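Side-chain contacts in ketosynthase (Streptomyces sp. MSC090213JE08, PDB 6KXD), which probably condenses a fatty acyl-[ACP] with malonyl-[ACP], releasing CO2, to lengthen the growing chain as a 3-oxoacyl-[ACP]: residues Ala84-Ala89 with Thr150-Glu155; Ala206-Phe211 with Ile229-Gly234; Ala329-Leu334 with Gly339-Leu344. One frame throughout, in Å; residues are numbered along the deposited sequence.

From the N terminus the three contacts follow in series, none nested within or crossing another. Interaction 1 closes the longest loop: 60 residues, strand 105-110 among them, separate segments 84-89 and 150-155 on helices 77-93 and 147-156. Interaction 2 folds the strand-free connection after helix 202-210 back onto that helix. Interaction 3, in the C-terminal half, brings 329-334 against 339-344, where helix 341-355 begins, with four residues between the segments. Interactions 2 and 3, their centres about 13 Å apart, touch where Gly234 O meets Ala340 CB at 3.3 Å, so the run into strand 234-242 meets the run into helix 341-355. Interaction 1 lies apart, its centre about 20 Å from that of interaction 3.

Interaction 1. Residues Ala84-Ala89 with Thr150-Glu155; sequences AAARMA and TVIARE
Arg87 and Glu155 bridge two helices of the thiolase-type fold, 77-93 and 147-156, with Ala86 and Ile152 forming the apolar half of the helix-helix packing. The Arg87 and Glu155 side chains cross at about a right angle, and the guanidinium and carboxylate planes stand 87° apart. The salt bridge is nevertheless nearly straight: Arg87 NH2 donates to Glu155 OE2 over 2.7 Å with an angle of 166° at the hydrogen. OE2 lies in the guanidinium plane, at its edge, whereas NH2 reaches the oxygen from above the carboxylate plane, 39° out of it. Both groups have further partners. Arg87 NE donates to Trp66 O and NH1 pairs with Glu97, while the Glu155 carboxylate accepts from the backbone nitrogens of His68, His69 and Val70. A leucine in place of Arg87 would probably leave this buried carboxylate without its charged mate on helix 77-93 and Glu97 without the NH1 contact. In the apolar half Ile152 also packs on Ile107 and Val109 of strand 105-110. Ile152 holds CG2 opposite its own nitrogen and CG1 beside it, and both branches face the methyl of Ala86, whose CB lies 3.7 Å from Ile152 CG2 and 4.0 Å from both Ile152 CG1 and Ile152 CD1.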
loop_
_atom_site.group_PDB
_atom_site.type_symbol
_atom_site.label_atom_id
_atom_site.label_comp_id
_atom_site.label_asym_id
_atom_site.label_seq_id
_atom_site.Cartn_x
_atom_site.Cartn_y
_atom_site.Cartn_z
ATOM N N ALA A 84 -14.395 -0.855 11.605
ATOM C CA ALA A 84 -15.830 -0.548 11.633
ATOM C C ALA A 84 -16.461 -0.706 10.241
ATOM O O ALA A 84 -17.475 -1.360 10.107
ATOM C CB ALA A 84 -16.048 0.817 12.246
ATOM N N ALA A 85 -15.869 -0.112 9.181
ATOM C CA ALA A 85 -16.401 -0.230 7.884
ATOM C C ALA A 85 -16.390 -1.690 7.420
ATOM O O ALA A 85 -17.288 -2.104 6.669
ATOM C CB ALA A 85 -15.637 0.652 6.914
ATOM N N ALA A 86 -15.351 -2.443 7.785
ATOM C CA ALA A 86 -15.271 -3.823 7.405
ATOM C C ALA A 86 -16.444 -4.596 8.028
ATOM O O ALA A 86 -17.087 -5.363 7.320
ATOM C CB ALA A 86 -13.965 -4.415 7.842
ATOM N N ARG A 87 -16.657 -4.392 9.329
ATOM C CA ARG A 87 -17.812 -4.998 10.061
ATOM C C ARG A 87 -19.077 -4.675 9.266
ATOM O O ARG A 87 -19.767 -5.551 8.822
ATOM C CB ARG A 87 -17.812 -4.525 11.516
ATOM C CG ARG A 87 -19.071 -4.869 12.304
ATOM C CD ARG A 87 -19.131 -6.334 12.649
ATOM N NE ARG A 87 -18.114 -6.716 13.627
ATOM C CZ ARG A 87 -17.806 -7.981 13.878
ATOM N NH1 ARG A 87 -18.485 -8.945 13.277
ATOM N NH2 ARG A 87 -16.799 -8.284 14.672
ATOM N N MET A 88 -19.329 -3.384 9.050
ATOM C CA MET A 88 -20.501 -2.947 8.334
ATOM C C MET A 88 -20.610 -3.633 6.980
ATOM O O MET A 88 -21.676 -3.997 6.555
ATOM C CB MET A 88 -20.471 -1.442 8.084
ATOM C CG MET A 88 -20.695 -0.660 9.309
ATOM S SD MET A 88 -20.725 1.091 8.851
ATOM C CE MET A 88 -19.588 1.651 10.101
ATOM N N ALA A 89 -19.480 -3.754 6.275
ATOM C CA ALA A 89 -19.511 -4.256 4.950
ATOM C C ALA A 89 -19.905 -5.736 4.975
ATOM O O ALA A 89 -20.654 -6.160 4.107
ATOM C CB ALA A 89 -18.173 -4.078 4.290
ATOM N N THR A 150 -4.468 -6.064 8.833
ATOM C CA THR A 150 -4.402 -7.212 9.741
ATOM C C THR A 150 -5.454 -7.090 10.855
ATOM O O THR A 150 -6.022 -8.103 11.270
ATOM C CB THR A 150 -3.013 -7.423 10.347
ATOM O OG1 THR A 150 -2.596 -6.303 11.138
ATOM C CG2 THR A 150 -1.997 -7.768 9.275
ATOM N N VAL A 151 -5.754 -5.873 11.330
ATOM C CA VAL A 151 -6.745 -5.769 12.422
ATOM C C VAL A 151 -8.135 -6.194 11.953
ATOM O O VAL A 151 -8.923 -6.601 12.791
ATOM C CB VAL A 151 -6.831 -4.378 13.062
ATOM C CG1 VAL A 151 -5.620 -4.085 13.907
ATOM C CG2 VAL A 151 -7.097 -3.314 12.009
ATOM N N ILE A 152 -8.476 -5.969 10.679
ATOM C CA ILE A 152 -9.722 -6.414 10.139
ATOM C C ILE A 152 -9.783 -7.932 10.267
ATOM O O ILE A 152 -10.832 -8.462 10.634
ATOM C CB ILE A 152 -9.934 -6.001 8.690
ATOM C CG1 ILE A 152 -10.066 -4.477 8.604
ATOM C CG2 ILE A 152 -11.122 -6.747 8.107
ATOM C CD1 ILE A 152 -10.032 -3.936 7.235
ATOM N N ALA A 153 -8.678 -8.593 9.907
ATOM C CA ALA A 153 -8.680 -10.050 9.958
ATOM C C ALA A 153 -8.901 -10.468 11.413
ATOM O O ALA A 153 -9.623 -11.460 11.718
ATOM C CB ALA A 153 -7.421 -10.643 9.386
ATOM N N ARG A 154 -8.229 -9.757 12.310
ATOM C CA ARG A 154 -8.332 -10.028 13.740
ATOM C C ARG A 154 -9.782 -9.892 14.204
ATOM O O ARG A 154 -10.318 -10.767 14.894
ATOM C CB ARG A 154 -7.424 -9.094 14.538
ATOM C CG ARG A 154 -5.958 -9.471 14.448
ATOM C CD ARG A 154 -5.109 -8.615 15.350
ATOM N NE ARG A 154 -5.484 -8.758 16.741
ATOM C CZ ARG A 154 -5.144 -7.880 17.688
ATOM N NH1 ARG A 154 -4.351 -6.871 17.376
ATOM N NH2 ARG A 154 -5.585 -8.028 18.927
ATOM N N GLU A 155 -10.393 -8.770 13.883
ATOM C CA GLU A 155 -11.771 -8.485 14.327
ATOM C C GLU A 155 -12.785 -9.486 13.733
ATOM O O GLU A 155 -13.725 -9.926 14.421
ATOM C CB GLU A 155 -12.124 -7.065 13.923
ATOM C CG GLU A 155 -13.545 -6.690 14.245
ATOM C CD GLU A 155 -13.905 -6.657 15.727
ATOM O OE1 GLU A 155 -12.990 -6.671 16.573
ATOM O OE2 GLU A 155 -15.134 -6.618 16.020
#

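Interaction 2. Residues Ala206-Phe211 with Ile229-Gly234; sequences ALFKRF and ILTGEG
Ile229 lays its terminal methyl over one face of the Phe208 ring, and this is the tight part of the contact. The methyl carbon Ile229 CD1 lies 3.8 Å from the centroid of the Phe208 ring and 19° off the ring normal, which fits a CH-pi interaction. It stands 3.6 Å above the ring plane, displaced from the centre toward the CG-CD1 bond of the ring, as its equal 3.7 Å approaches to Phe208 CG and Phe208 CD1 confirm. In Ile229, CG1 sits between the backbone N and the carbonyl carbon (chi1 74°), which is probably somewhat less favourable, and from there CD1 meets the ring with the two side chains at roughly a right angle. The contact folds the connection between helix 202-210 and strand 234-242 back on the helix, within the N-terminal half of the ketosynthase fold. Beyond Ile229 the packing slackens. Thr231 adds just its methyl, CG2, which comes obliquely to within 4.4 Å of Phe208 CD2. Phe208 is partly exposed, although Met338 also touches it. Farther round, the helix faces the neighbouring subunit, where Leu207 and Phe211 pack on Ile149 of that chain and Lys209 makes a cation-pi contact with its Phe142, while Arg210 is exposed. Lys209 NZ is hydrogen-bonded within its own chain to Phe50 O and Gln52 OE1.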
loop_
_atom_site.group_PDB
_atom_site.type_symbol
_atom_site.label_atom_id
_atom_site.label_comp_id
_atom_site.label_asym_id
_atom_site.label_seq_id
_atom_site.Cartn_x
_atom_site.Cartn_y
_atom_site.Cartn_z
ATOM N N ALA A 206 -1.138 20.196 7.707
ATOM C CA ALA A 206 0.056 21.019 7.549
ATOM C C ALA A 206 0.680 20.844 6.166
ATOM O O ALA A 206 1.120 21.824 5.550
ATOM C CB ALA A 206 1.046 20.702 8.615
ATOM N N LEU A 207 0.681 19.612 5.652
ATOM C CA LEU A 207 1.176 19.371 4.295
ATOM C C LEU A 207 0.384 20.195 3.288
ATOM O O LEU A 207 0.965 21.029 2.591
ATOM C CB LEU A 207 1.112 17.862 4.024
ATOM C CG LEU A 207 1.124 17.367 2.581
ATOM C CD1 LEU A 207 1.805 18.304 1.628
ATOM C CD2 LEU A 207 1.776 15.980 2.550
ATOM N N PHE A 208 -0.941 20.043 3.266
ATOM C CA PHE A 208 -1.760 20.703 2.260
ATOM C C PHE A 208 -1.781 22.214 2.494
ATOM O O PHE A 208 -1.706 22.991 1.552
ATOM C CB PHE A 208 -3.126 20.047 2.170
ATOM C CG PHE A 208 -3.008 18.743 1.429
ATOM C CD1 PHE A 208 -2.945 18.729 0.043
ATOM C CD2 PHE A 208 -2.848 17.548 2.115
ATOM C CE1 PHE A 208 -2.806 17.536 -0.644
ATOM C CE2 PHE A 208 -2.711 16.351 1.426
ATOM C CZ PHE A 208 -2.678 16.351 0.050
ATOM N N LYS A 209 -1.782 22.611 3.760
ATOM C CA LYS A 209 -1.675 24.039 4.089
ATOM C C LYS A 209 -0.427 24.598 3.408
ATOM O O LYS A 209 -0.490 25.567 2.662
ATOM C CB LYS A 209 -1.568 24.251 5.598
ATOM C CG LYS A 209 -1.426 25.699 6.040
ATOM C CD LYS A 209 -2.609 26.561 5.698
ATOM C CE LYS A 209 -2.274 28.025 5.925
ATOM N NZ LYS A 209 -3.496 28.863 5.962
ATOM N N ARG A 210 0.709 23.972 3.685
ATOM C CA ARG A 210 1.983 24.490 3.224
ATOM C C ARG A 210 2.073 24.489 1.693
ATOM O O ARG A 210 2.793 25.305 1.128
ATOM C CB ARG A 210 3.170 23.716 3.783
ATOM C CG ARG A 210 4.510 24.321 3.385
ATOM C CD ARG A 210 4.587 25.825 3.618
ATOM N NE ARG A 210 5.896 26.302 3.271
ATOM C CZ ARG A 210 6.239 26.687 2.051
ATOM N NH1 ARG A 210 5.347 26.693 1.075
ATOM N NH2 ARG A 210 7.479 27.068 1.810
ATOM N N PHE A 211 1.369 23.564 1.047
ATOM C CA PHE A 211 1.233 23.528 -0.402
ATOM C C PHE A 211 0.325 24.651 -0.931
ATOM O O PHE A 211 0.262 24.846 -2.136
ATOM C CB PHE A 211 0.715 22.151 -0.827
ATOM C CG PHE A 211 1.790 21.227 -1.336
ATOM C CD1 PHE A 211 3.096 21.340 -0.883
ATOM C CD2 PHE A 211 1.500 20.281 -2.305
ATOM C CE1 PHE A 211 4.089 20.510 -1.377
ATOM C CE2 PHE A 211 2.496 19.456 -2.803
ATOM C CZ PHE A 211 3.785 19.565 -2.330
ATOM N N ILE A 229 -8.611 22.027 -1.270
ATOM C CA ILE A 229 -9.237 20.893 -0.670
ATOM C C ILE A 229 -9.561 21.214 0.788
ATOM O O ILE A 229 -9.021 22.139 1.380
ATOM C CB ILE A 229 -8.305 19.665 -0.738
ATOM C CG1 ILE A 229 -7.150 19.752 0.260
ATOM C CG2 ILE A 229 -7.794 19.421 -2.155
ATOM C CD1 ILE A 229 -6.565 18.375 0.633
ATOM N N LEU A 230 -10.333 20.306 1.387
ATOM C CA LEU A 230 -10.329 20.138 2.819
ATOM C C LEU A 230 -9.860 18.706 3.086
ATOM O O LEU A 230 -10.241 17.843 2.340
ATOM C CB LEU A 230 -11.745 20.309 3.368
ATOM C CG LEU A 230 -12.318 21.726 3.349
ATOM C CD1 LEU A 230 -13.804 21.685 3.691
ATOM C CD2 LEU A 230 -11.557 22.636 4.304
ATOM N N THR A 231 -9.029 18.528 4.109
ATOM C CA THR A 231 -8.574 17.188 4.539
ATOM C C THR A 231 -9.760 16.475 5.195
ATOM O O THR A 231 -10.628 17.101 5.839
ATOM C CB THR A 231 -7.378 17.273 5.478
ATOM O OG1 THR A 231 -7.784 17.852 6.709
ATOM C CG2 THR A 231 -6.227 18.080 4.932
ATOM N N GLY A 232 -9.836 15.174 4.936
ATOM C CA GLY A 232 -10.910 14.334 5.307
ATOM C C GLY A 232 -10.388 13.025 5.855
ATOM O O GLY A 232 -9.208 12.888 6.136
ATOM N N GLU A 233 -11.329 12.127 6.120
ATOM C CA GLU A 233 -11.024 10.894 6.720
ATOM C C GLU A 233 -12.219 9.963 6.594
ATOM O O GLU A 233 -13.262 10.304 6.050
ATOM C CB GLU A 233 -10.658 11.102 8.185
ATOM C CG GLU A 233 -11.784 11.734 9.022
ATOM C CD GLU A 233 -11.562 11.655 10.510
ATOM O OE1 GLU A 233 -10.402 11.527 10.948
ATOM O OE2 GLU A 233 -12.573 11.699 11.234
ATOM N N GLY A 234 -12.031 8.753 7.103
ATOM C CA GLY A 234 -13.067 7.780 7.074
ATOM C C GLY A 234 -12.579 6.469 6.510
ATOM O O GLY A 234 -11.421 6.244 6.396
#

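Interaction 3. Residues Ala329-Leu334 with Gly339-Leu344; sequences AVKSML and GAASAL
Lys331 reaches Ala341 by a first torsion that sets CG anti to the carbonyl carbon (chi1 -67°), two extended torsions, and a final bend at chi4 (66°). The straight part spans the gap between the segments, and the bend brings the end of the chain alongside the alanine methyl: Lys331 CE is 3.7 Å from Ala341 CB and Lys331 NZ is 3.9 Å from it. The amine thus lies against an apolar group on this side, and its hydrogen bond goes elsewhere, to His301 O. In a separate part of the contact, Leu334 and Leu344, with the same kind of first torsion, pass each other at an oblique angle. Here Leu334 CD1 does the touching, 3.7 Å from Leu344 CB and 4.1 Å from Leu344 CD1; around them lie Tyr28 of helix 24-34, beside Leu334, and Val17 of strand 10-19, beside Leu344. Within its own segment the turn into helix 331-334 is braced by Ser332: its OG donates to Ala329 O over 2.7 Å, with a C=O...donor angle of 163°, and the same carbonyl also accepts from Ser332 N. Ser332 OG is also hydrogen-bonded to Ile362 N. Lys331 packs on His336, and Ser342 OG is bonded to Cys170 O and Asn174 N; Cys170, His301 and His336 are probably the Cys-His-His residues of this family, with Lys331 and Ser342 beside them. Between the two segments the contact is apolar packing of aliphatic carbons, while the amine of the buried Lys331 rests against Ala341 and is hydrogen-bonded to His301 O, which probably sets its direction.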
loop_
_atom_site.group_PDB
_atom_site.type_symbol
_atom_site.label_atom_id
_atom_site.label_comp_id
_atom_site.label_asym_id
_atom_site.label_seq_id
_atom_site.Cartn_x
_atom_site.Cartn_y
_atom_site.Cartn_z
ATOM N N ALA A 329 -17.495 15.211 -8.708
ATOM C CA ALA A 329 -16.457 15.193 -7.691
ATOM C C ALA A 329 -17.085 15.039 -6.294
ATOM O O ALA A 329 -17.419 16.000 -5.635
ATOM C CB ALA A 329 -15.602 16.423 -7.801
ATOM N N VAL A 330 -17.116 13.790 -5.814
ATOM C CA VAL A 330 -17.582 13.388 -4.476
ATOM C C VAL A 330 -16.828 14.116 -3.368
ATOM O O VAL A 330 -17.386 14.364 -2.295
ATOM C CB VAL A 330 -17.467 11.852 -4.348
ATOM C CG1 VAL A 330 -17.703 11.350 -2.930
ATOM C CG2 VAL A 330 -18.412 11.166 -5.314
ATOM N N LYS A 331 -15.562 14.498 -3.610
ATOM C CA LYS A 331 -14.778 15.210 -2.626
ATOM C C LYS A 331 -15.350 16.614 -2.357
ATOM O O LYS A 331 -14.963 17.261 -1.388
ATOM C CB LYS A 331 -13.321 15.354 -3.077
ATOM C CG LYS A 331 -12.548 14.037 -3.150
ATOM C CD LYS A 331 -11.112 14.229 -3.531
ATOM C CE LYS A 331 -10.351 12.919 -3.583
ATOM N NZ LYS A 331 -10.866 12.061 -4.666
ATOM N N SER A 332 -16.240 17.073 -3.232
ATOM C CA SER A 332 -16.919 18.328 -2.958
ATOM C C SER A 332 -17.670 18.164 -1.632
ATOM O O SER A 332 -17.621 19.059 -0.819
ATOM C CB SER A 332 -17.818 18.729 -4.073
ATOM O OG SER A 332 -18.859 17.792 -4.257
ATOM N N MET A 333 -18.233 16.957 -1.411
ATOM C CA MET A 333 -18.957 16.645 -0.200
ATOM C C MET A 333 -18.023 16.087 0.884
ATOM O O MET A 333 -18.021 16.558 2.006
ATOM C CB MET A 333 -20.059 15.632 -0.485
ATOM C CG MET A 333 -21.164 16.164 -1.355
ATOM S SD MET A 333 -22.275 14.854 -1.928
ATOM C CE MET A 333 -21.335 14.187 -3.307
ATOM N N LEU A 334 -17.235 15.045 0.561
ATOM C CA LEU A 334 -16.392 14.361 1.585
ATOM C C LEU A 334 -15.177 15.169 1.994
ATOM O O LEU A 334 -14.564 14.875 2.989
ATOM C CB LEU A 334 -15.949 13.028 1.001
ATOM C CG LEU A 334 -17.093 12.060 0.775
ATOM C CD1 LEU A 334 -16.591 10.740 0.228
ATOM C CD2 LEU A 334 -17.848 11.834 2.072
ATOM N N GLY A 339 -6.639 8.117 1.917
ATOM C CA GLY A 339 -6.652 6.730 1.489
ATOM C C GLY A 339 -8.059 6.203 1.344
ATOM O O GLY A 339 -8.314 5.294 0.549
ATOM N N ALA A 340 -9.004 6.846 2.035
ATOM C CA ALA A 340 -10.386 6.413 1.916
ATOM C C ALA A 340 -11.048 6.962 0.648
ATOM O O ALA A 340 -12.151 6.535 0.283
ATOM C CB ALA A 340 -11.142 6.841 3.136
ATOM N N ALA A 341 -10.416 7.947 0.010
ATOM C CA ALA A 341 -11.134 8.761 -0.939
ATOM C C ALA A 341 -11.679 7.908 -2.068
ATOM O O ALA A 341 -12.869 7.944 -2.304
ATOM C CB ALA A 341 -10.311 9.904 -1.437
ATOM N N SER A 342 -10.831 7.104 -2.723
ATOM C CA SER A 342 -11.283 6.374 -3.866
ATOM C C SER A 342 -12.191 5.211 -3.453
ATOM O O SER A 342 -12.969 4.766 -4.255
ATOM C CB SER A 342 -10.114 5.910 -4.758
ATOM O OG SER A 342 -9.085 5.271 -4.019
ATOM N N ALA A 343 -12.065 4.716 -2.208
ATOM C CA ALA A 343 -12.896 3.644 -1.738
ATOM C C ALA A 343 -14.324 4.169 -1.507
ATOM O O ALA A 343 -15.283 3.546 -1.971
ATOM C CB ALA A 343 -12.342 3.044 -0.484
ATOM N N LEU A 344 -14.401 5.316 -0.834
ATOM C CA LEU A 344 -15.687 6.055 -0.636
ATOM C C LEU A 344 -16.261 6.475 -1.988
ATOM O O LEU A 344 -17.431 6.280 -2.219
ATOM C CB LEU A 344 -15.488 7.230 0.314
ATOM C CG LEU A 344 -15.269 6.823 1.770
ATOM C CD1 LEU A 344 -14.814 7.989 2.634
ATOM C CD2 LEU A 344 -16.506 6.122 2.342
#